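Local coordinates for cellulase (Uncultured bacterium, PDB 6XSO), which is a broad-specificity endoglucanase of glycoside hydrolase family 5 that hydrolyses cellulose and probably related plant polysaccharides such as xylan, at residues R287-M290 with N291-T295. Numbering follows the deposited sequence.
Sequences RDLM and NGLNT
The backbone N of Asn-291 bonds to Arg-287 O at 2.8 Å, and the N of Asn-294 bonds to Met-290 O at 2.9 Å, the i to i+4 bonding of an alpha helix. Both segments belong to helix 279-298, which connects strands 264-270 and 304-309 in a beta-alpha-beta unit of the TIM barrel. Between these two bonds, Gly-292 N reaches Asp-288 O at 3.2 Å. The bond from Leu-293 N to Leu-289 O is weak.

This part of the helix has a buried face and an exposed one. On the buried face, Leu-289 and Leu-293 are one turn apart, and their CD1 methyls meet at 4.3 Å. Leu-293 CG also comes within 3.4 Å of Leu-289 O. Both leucines pack on strand 264-270, against Ala-270 and Val-268 respectively. The Met-290 side chain touches Ile-306 of strand 304-309 and Phe-335 and Ala-339 of helix 325-341, and so joins the helix to both.

The polar side differs. Asn-291 has two conformers. In one of them, CG stands beside its own backbone N (chi1 -79°) and the side chain runs alongside that of Arg-287, in the same direction. The amide then sits by the backbone O of Arg-287, with ND2 3.3 Å from it, but does not bond it. The guanidinium and amide planes are turned 59° against each other, and the two groups lie too far apart to stack. A looser approach of ND2 to Arg-287 CG, at 4.0 Å, is doubtful because it rests on this conformer. Asp-288 ties the helix to a neighbouring loop, where its OD2 accepts a hydrogen bond from Gly-241 N.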
loop_
_atom_site.group_PDB
_atom_site.type_symbol
_atom_site.label_atom_id
_atom_site.label_comp_id
_atom_site.label_asym_id
_atom_site.label_seq_id
_atom_site.Cartn_x
_atom_site.Cartn_y
_atom_site.Cartn_z
ATOM N N ARG A 287 3.543 10.668 -17.713
ATOM C CA ARG A 287 3.561 12.090 -17.383
ATOM C C ARG A 287 2.172 12.563 -16.961
ATOM O O ARG A 287 2.036 13.346 -16.015
ATOM C CB ARG A 287 4.067 12.908 -18.577
ATOM C CG ARG A 287 4.469 14.333 -18.205
ATOM C CD ARG A 287 5.245 15.037 -19.341
ATOM N NE ARG A 287 5.937 14.088 -20.218
ATOM C CZ ARG A 287 7.087 13.476 -19.931
ATOM N NH1 ARG A 287 7.714 13.702 -18.782
ATOM N NH2 ARG A 287 7.606 12.621 -20.802
ATOM N N ASP A 288 1.127 12.073 -17.629
ATOM C CA ASP A 288 -0.234 12.466 -17.266
ATOM C C ASP A 288 -0.594 11.947 -15.882
ATOM O O ASP A 288 -1.183 12.679 -15.075
ATOM C CB ASP A 288 -1.212 11.928 -18.312
ATOM C CG ASP A 288 -2.669 12.103 -17.896
ATOM O OD1 ASP A 288 -3.134 13.258 -17.898
ATOM O OD2 ASP A 288 -3.342 11.094 -17.569
ATOM N N LEU A 289 -0.252 10.689 -15.596
ATOM C CA LEU A 289 -0.463 10.131 -14.265
ATOM C C LEU A 289 0.223 10.983 -13.207
ATOM O O LEU A 289 -0.393 11.379 -12.208
ATOM C CB LEU A 289 0.069 8.694 -14.221
ATOM C CG LEU A 289 0.340 8.069 -12.849
ATOM C CD1 LEU A 289 -0.964 7.830 -12.116
ATOM C CD2 LEU A 289 1.093 6.757 -12.944
ATOM N N MET A 290 1.503 11.282 -13.412
ATOM C CA MET A 290 2.235 12.039 -12.410
ATOM C C MET A 290 1.681 13.452 -12.280
ATOM O O MET A 290 1.648 13.999 -11.169
ATOM C CB MET A 290 3.722 12.076 -12.767
ATOM C CG MET A 290 4.392 10.711 -12.847
ATOM S SD MET A 290 4.390 9.832 -11.281
ATOM C CE MET A 290 4.951 8.197 -11.786
ATOM N N ASN A 291 1.233 14.050 -13.394
ATOM C CA ASN A 291 0.695 15.408 -13.350
ATOM C C ASN A 291 -0.514 15.494 -12.420
ATOM O O ASN A 291 -0.650 16.457 -11.657
ATOM C CB ASN A 291 0.325 15.897 -14.760
ATOM C CG ASN A 291 1.536 16.365 -15.588
ATOM O OD1 ASN A 291 2.621 16.642 -15.062
ATOM N ND2 ASN A 291 1.334 16.461 -16.902
ATOM N N GLY A 292 -1.403 14.497 -12.467
ATOM C CA GLY A 292 -2.568 14.520 -11.595
ATOM C C GLY A 292 -2.193 14.409 -10.133
ATOM O O GLY A 292 -2.751 15.107 -9.281
ATOM N N LEU A 293 -1.234 13.538 -9.832
ATOM C CA LEU A 293 -0.752 13.407 -8.462
ATOM C C LEU A 293 -0.101 14.699 -7.997
ATOM O O LEU A 293 -0.254 15.093 -6.831
ATOM C CB LEU A 293 0.215 12.230 -8.350
ATOM C CG LEU A 293 -0.360 10.878 -8.803
ATOM C CD1 LEU A 293 0.672 9.771 -8.703
ATOM C CD2 LEU A 293 -1.613 10.511 -7.993
ATOM N N ASN A 294 0.610 15.387 -8.897
ATOM C CA ASN A 294 1.192 16.674 -8.539
ATOM C C ASN A 294 0.107 17.714 -8.304
ATOM O O ASN A 294 0.149 18.462 -7.322
ATOM C CB ASN A 294 2.177 17.122 -9.612
ATOM C CG ASN A 294 2.967 18.335 -9.202
ATOM O OD1 ASN A 294 3.466 18.430 -8.088
ATOM N ND2 ASN A 294 3.057 19.291 -10.098
ATOM N N THR A 295 -0.876 17.789 -9.205
ATOM C CA THR A 295 -1.925 18.799 -9.084
ATOM C C THR A 295 -2.651 18.701 -7.748
ATOM O O THR A 295 -2.829 19.710 -7.053
ATOM C CB THR A 295 -2.913 18.646 -10.242
ATOM O OG1 THR A 295 -2.276 19.035 -11.461
ATOM C CG2 THR A 295 -4.146 19.528 -10.047
#